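Local structure of putative HTH-type transcriptional regulator ybaQ (Escherichia coli, 2EBY) at residues A[32-37]-A[60-65]; A[94-97]-A[103-106]. The protein probably binds DNA through a Cro/C1-type helix-turn-helix domain and is thought to regulate transcription, as a member of the VapA/VapI family. All coordinates share one frame; numbering follows the deposited sequence.

Contact 1 of 2, residues A[32-37]-A[60-65]; sequences ELLHVH and AKVFDT
Val62 fills the angle between Leu33 and Leu34, and these three buried aliphatic side chains carry nearly all of the contact. It is a plain example of two helix ends held together by dispersion and by exclusion of water. The closest approach is methyl to methyl, Leu34 CD2 lying 3.6 Å from Val62 CG2. The other Val62 branch works separately: CG1 is 4.1 Å from Leu33 CD1. Val62 CG2 also touches the backbone between the two leucines, at 4.1 Å from Leu33 C, so one methyl bridges both residues. The division of labour follows from the valine rotamer, which sets CG1 anti to the backbone N (chi1 170°) and turns CG2 anti to the carbonyl carbon. Both leucines meet the valine at roughly a right angle, crossing it instead of running alongside. The CA atoms of Leu34 and Val62 are 6.8 Å apart, which lets such short side chains meet directly.

In the next shell, Val62 CG1 also sits over the centre of the Phe63 ring, 3.9 Å above its plane, and that ring packs on Leu15 and Tyr19 of helix 11-20. Both helices leave helical geometry just beyond the contact, at His35 and Asp64, each with positive phi. Ile95 of the second subunit packs on Val62, while Lys61 NZ is hydrogen-bonded to Leu92 O and Ile95 O of that subunit. Helix 27-34, the first of the predicted helix-turn-helix motif, is thus joined to the C-terminal end of helix 53-63, where Leu34 also packs on Met55 and Leu59, with Val41 of helix 38-45 against the same leucine.

Contact 2 of 2, residues A[94-97]-A[103-106]; sequences RIET and ARRE
Glu96 and Arg104 face each other across a wide backbone gap, their CA atoms 10.7 Å apart, with Glu96 in an extended loop conformation and Arg104 on helix 98-107. Two long side chains, coming from opposite directions, close that distance. Glu96 CG is anti to the backbone N (chi1 172°) and the chain stays extended beyond it, which carries the carboxylate outward to the arginine. Arg104 instead bends at chi3. The result is a salt bridge in which OE2 of Glu96 lies 2.6 Å from NH1 of Arg104. OE1 of Glu96 is farther from the same nitrogen, at 3.2 Å, so the pairing is lopsided. Nor do the flat groups lie in one plane: carboxylate and guanidinium are turned 49° apart, and OE2 sits over one face of the guanidinium, 3.2 Å from Arg104 CZ. The attraction is therefore chiefly electrostatic, without the paired, coplanar bonds of an end-on bidentate bridge.

The setting is a short connection between two helices, in which residues 95-97 link helix 86-94 to helix 98-107 and Thr97 is the N-cap of the second helix. Its side chain caps a backbone N just beyond the cap, while its own N is hydrogen-bonded to Glu100 OE2. The salt bridge spans from the residue before this cap to the second turn of the helix. With an alanine at Glu96, the guanidinium of Arg104 is likely to lose this anionic mate and become freer to turn at the surface. On the second subunit, Leu33 packs against both Ile95 and Glu96, and Glu29 forms a salt bridge with Arg105, whose NH1 is also hydrogen-bonded to Asp24 O of that subunit.

Overall arrangement
From the N terminus, the chain first runs through helix 11-20 and then enters contact 1, which closes the path from helix 27-34 through helix 38-45 to the end of helix 53-63 and so ties together the helical domain that probably binds DNA. Helices 67-83 and 86-94 then lead away to contact 2, a much shorter closure spanning the start of helix 98-107. The two loops neither nest nor cross; they follow in series. The centres of contacts 1 and 2 are about 49 Å apart, on opposite sides of the chain's centre. Their nearest atoms are about 34 Å apart. Both nevertheless meet the second subunit: the 94-97 region of one chain packs on residues of the 32-37 and 60-65 region of the other.

Contact 1 of 2, residues A[32-37]-A[60-65]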
loop_
_atom_site.group_PDB
_atom_site.type_symbol
_atom_site.label_atom_id
_atom_site.label_comp_id
_atom_site.label_asym_id
_atom_site.label_seq_id
_atom_site.Cartn_x
_atom_site.Cartn_y
_atom_site.Cartn_z
ATOM N N GLU A 32 -19.343 -3.810 15.094
ATOM C CA GLU A 32 -20.615 -4.299 14.569
ATOM C C GLU A 32 -21.084 -3.483 13.364
ATOM O O GLU A 32 -21.777 -3.998 12.486
ATOM C CB GLU A 32 -21.667 -4.310 15.684
ATOM C CG GLU A 32 -21.149 -4.999 16.950
ATOM C CD GLU A 32 -22.235 -5.311 17.966
ATOM O OE1 GLU A 32 -22.961 -6.312 17.782
ATOM O OE2 GLU A 32 -22.360 -4.550 18.952
ATOM N N LEU A 33 -20.700 -2.212 13.322
ATOM C CA LEU A 33 -21.049 -1.360 12.193
ATOM C C LEU A 33 -20.211 -1.782 10.977
ATOM O O LEU A 33 -20.739 -1.976 9.881
ATOM C CB LEU A 33 -20.777 0.115 12.516
ATOM C CG LEU A 33 -21.735 0.838 13.469
ATOM C CD1 LEU A 33 -21.292 2.284 13.708
ATOM C CD2 LEU A 33 -23.125 0.808 12.859
ATOM N N LEU A 34 -18.906 -1.927 11.180
ATOM C CA LEU A 34 -17.992 -2.326 10.109
ATOM C C LEU A 34 -18.215 -3.791 9.757
ATOM O O LEU A 34 -17.777 -4.262 8.710
ATOM C CB LEU A 34 -16.529 -2.139 10.547
ATOM C CG LEU A 34 -16.014 -0.747 10.943
ATOM C CD1 LEU A 34 -14.694 -0.870 11.697
ATOM C CD2 LEU A 34 -15.839 0.105 9.710
ATOM N N HIS A 35 -18.907 -4.497 10.645
ATOM C CA HIS A 35 -19.180 -5.920 10.477
ATOM C C HIS A 35 -17.888 -6.750 10.463
ATOM O O HIS A 35 -17.723 -7.679 9.668
ATOM C CB HIS A 35 -19.974 -6.186 9.197
ATOM C CG HIS A 35 -20.413 -7.614 9.060
ATOM N ND1 HIS A 35 -20.555 -8.233 7.836
ATOM C CD2 HIS A 35 -20.718 -8.543 9.993
ATOM C CE1 HIS A 35 -20.928 -9.491 8.026
ATOM N NE2 HIS A 35 -21.033 -9.702 9.326
ATOM N N VAL A 36 -16.967 -6.399 11.351
ATOM C CA VAL A 36 -15.704 -7.116 11.484
ATOM C C VAL A 36 -15.600 -7.490 12.957
ATOM O O VAL A 36 -16.370 -6.988 13.776
ATOM C CB VAL A 36 -14.490 -6.232 11.090
ATOM C CG1 VAL A 36 -14.589 -5.832 9.615
ATOM C CG2 VAL A 36 -14.433 -4.998 11.984
ATOM N N HIS A 37 -14.665 -8.370 13.300
ATOM C CA HIS A 37 -14.499 -8.778 14.688
ATOM C C HIS A 37 -13.919 -7.611 15.477
ATOM O O HIS A 37 -13.188 -6.787 14.930
ATOM C CB HIS A 37 -13.564 -9.993 14.776
ATOM C CG HIS A 37 -13.513 -10.619 16.137
ATOM N ND1 HIS A 37 -12.966 -9.982 17.225
ATOM C CD2 HIS A 37 -13.985 -11.808 16.590
ATOM C CE1 HIS A 37 -13.104 -10.748 18.300
ATOM N NE2 HIS A 37 -13.720 -11.859 17.935
ATOM N N ALA A 60 -14.845 4.093 5.133
ATOM C CA ALA A 60 -15.381 5.136 4.269
ATOM C C ALA A 60 -16.903 5.127 4.359
ATOM O O ALA A 60 -17.538 6.176 4.484
ATOM C CB ALA A 60 -14.958 4.896 2.831
ATOM N N LYS A 61 -17.475 3.928 4.302
ATOM C CA LYS A 61 -18.923 3.761 4.361
ATOM C C LYS A 61 -19.512 4.179 5.714
ATOM O O LYS A 61 -20.467 4.952 5.766
ATOM C CB LYS A 61 -19.283 2.305 4.032
ATOM C CG LYS A 61 -20.758 1.945 4.163
ATOM C CD LYS A 61 -21.625 2.652 3.140
ATOM C CE LYS A 61 -23.100 2.276 3.307
ATOM N NZ LYS A 61 -23.371 0.827 3.068
ATOM N N VAL A 62 -18.924 3.688 6.803
ATOM C CA VAL A 62 -19.399 4.006 8.147
ATOM C C VAL A 62 -19.278 5.483 8.522
ATOM O O VAL A 62 -20.170 6.044 9.162
ATOM C CB VAL A 62 -18.650 3.155 9.227
ATOM C CG1 VAL A 62 -18.961 3.668 10.620
ATOM C CG2 VAL A 62 -19.057 1.687 9.117
ATOM N N PHE A 63 -18.190 6.125 8.123
ATOM C CA PHE A 63 -18.009 7.524 8.489
ATOM C C PHE A 63 -18.252 8.529 7.372
ATOM O O PHE A 63 -18.005 9.718 7.541
ATOM C CB PHE A 63 -16.614 7.725 9.086
ATOM C CG PHE A 63 -16.404 6.999 10.381
ATOM C CD1 PHE A 63 -17.106 7.368 11.522
ATOM C CD2 PHE A 63 -15.510 5.936 10.460
ATOM C CE1 PHE A 63 -16.921 6.686 12.727
ATOM C CE2 PHE A 63 -15.318 5.247 11.662
ATOM C CZ PHE A 63 -16.025 5.625 12.794
ATOM N N ASP A 64 -18.734 8.047 6.236
ATOM C CA ASP A 64 -19.024 8.908 5.100
ATOM C C ASP A 64 -17.825 9.738 4.652
ATOM O O ASP A 64 -17.883 10.965 4.611
ATOM C CB ASP A 64 -20.208 9.815 5.438
ATOM C CG ASP A 64 -20.751 10.550 4.225
ATOM O OD1 ASP A 64 -20.822 9.945 3.133
ATOM O OD2 ASP A 64 -21.124 11.732 4.373
ATOM N N THR A 65 -16.734 9.055 4.326
ATOM C CA THR A 65 -15.522 9.714 3.856
ATOM C C THR A 65 -15.146 9.028 2.556
ATOM O O THR A 65 -15.895 8.193 2.049
ATOM C CB THR A 65 -14.336 9.526 4.823
ATOM O OG1 THR A 65 -13.907 8.159 4.787
ATOM C CG2 THR A 65 -14.740 9.896 6.236
#

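Contact 2 of 2, residues A[94-97]-A[103-106]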
loop_
_atom_site.group_PDB
_atom_site.type_symbol
_atom_site.label_atom_id
_atom_site.label_comp_id
_atom_site.label_asym_id
_atom_site.label_seq_id
_atom_site.Cartn_x
_atom_site.Cartn_y
_atom_site.Cartn_z
ATOM N N ARG A 94 23.362 2.447 -1.340
ATOM C CA ARG A 94 24.327 1.663 -2.102
ATOM C C ARG A 94 23.805 1.179 -3.462
ATOM O O ARG A 94 24.581 0.671 -4.271
ATOM C CB ARG A 94 24.798 0.458 -1.272
ATOM C CG ARG A 94 25.549 0.834 0.009
ATOM C CD ARG A 94 26.811 1.624 -0.310
ATOM N NE ARG A 94 27.257 2.476 0.794
ATOM C CZ ARG A 94 28.061 2.087 1.781
ATOM N NH1 ARG A 94 28.530 0.842 1.822
ATOM N NH2 ARG A 94 28.402 2.949 2.732
ATOM N N ILE A 95 22.507 1.342 -3.721
ATOM C CA ILE A 95 21.915 0.904 -4.989
ATOM C C ILE A 95 22.412 1.652 -6.230
ATOM O O ILE A 95 22.405 2.884 -6.280
ATOM C CB ILE A 95 20.371 1.024 -4.966
ATOM C CG1 ILE A 95 19.767 -0.137 -4.178
ATOM C CG2 ILE A 95 19.822 1.042 -6.390
ATOM C CD1 ILE A 95 18.254 -0.113 -4.121
ATOM N N GLU A 96 22.817 0.889 -7.238
ATOM C CA GLU A 96 23.295 1.447 -8.498
ATOM C C GLU A 96 22.105 1.653 -9.435
ATOM O O GLU A 96 21.262 0.766 -9.588
ATOM C CB GLU A 96 24.309 0.495 -9.143
ATOM C CG GLU A 96 24.734 0.877 -10.555
ATOM C CD GLU A 96 25.781 -0.073 -11.127
ATOM O OE1 GLU A 96 25.651 -1.301 -10.941
ATOM O OE2 GLU A 96 26.730 0.404 -11.775
ATOM N N THR A 97 22.043 2.822 -10.066
ATOM C CA THR A 97 20.950 3.131 -10.979
ATOM C C THR A 97 21.126 2.377 -12.296
ATOM O O THR A 97 22.213 1.887 -12.599
ATOM C CB THR A 97 20.884 4.638 -11.271
ATOM O OG1 THR A 97 21.931 4.993 -12.180
ATOM C CG2 THR A 97 21.063 5.432 -9.988
ATOM N N ALA A 103 25.721 1.912 -18.567
ATOM C CA ALA A 103 26.951 2.521 -19.054
ATOM C C ALA A 103 28.069 1.507 -18.850
ATOM O O ALA A 103 28.797 1.174 -19.784
ATOM C CB ALA A 103 27.251 3.790 -18.290
ATOM N N ARG A 104 28.194 1.013 -17.622
ATOM C CA ARG A 104 29.218 0.029 -17.300
ATOM C C ARG A 104 29.112 -1.219 -18.171
ATOM O O ARG A 104 30.119 -1.710 -18.681
ATOM C CB ARG A 104 29.138 -0.356 -15.821
ATOM C CG ARG A 104 30.126 0.397 -14.941
ATOM C CD ARG A 104 29.847 0.261 -13.439
ATOM N NE ARG A 104 29.725 -1.118 -12.974
ATOM C CZ ARG A 104 28.602 -1.828 -13.033
ATOM N NH1 ARG A 104 27.502 -1.286 -13.540
ATOM N NH2 ARG A 104 28.573 -3.073 -12.579
ATOM N N ARG A 105 27.895 -1.721 -18.352
ATOM C CA ARG A 105 27.681 -2.918 -19.161
ATOM C C ARG A 105 28.173 -2.778 -20.599
ATOM O O ARG A 105 28.738 -3.718 -21.160
ATOM C CB ARG A 105 26.194 -3.308 -19.170
ATOM C CG ARG A 105 25.918 -4.603 -19.931
ATOM C CD ARG A 105 24.481 -5.085 -19.789
ATOM N NE ARG A 105 23.531 -4.293 -20.564
ATOM C CZ ARG A 105 22.240 -4.590 -20.671
ATOM N NH1 ARG A 105 21.754 -5.659 -20.051
ATOM N NH2 ARG A 105 21.438 -3.831 -21.403
ATOM N N GLU A 106 27.958 -1.610 -21.196
ATOM C CA GLU A 106 28.380 -1.390 -22.574
ATOM C C GLU A 106 29.893 -1.392 -22.728
ATOM O O GLU A 106 30.406 -1.699 -23.797
ATOM C CB GLU A 106 27.808 -0.076 -23.113
ATOM C CG GLU A 106 26.331 0.094 -22.829
ATOM C CD GLU A 106 25.598 0.833 -23.923
ATOM O OE1 GLU A 106 26.154 1.824 -24.447
ATOM O OE2 GLU A 106 24.461 0.425 -24.250
#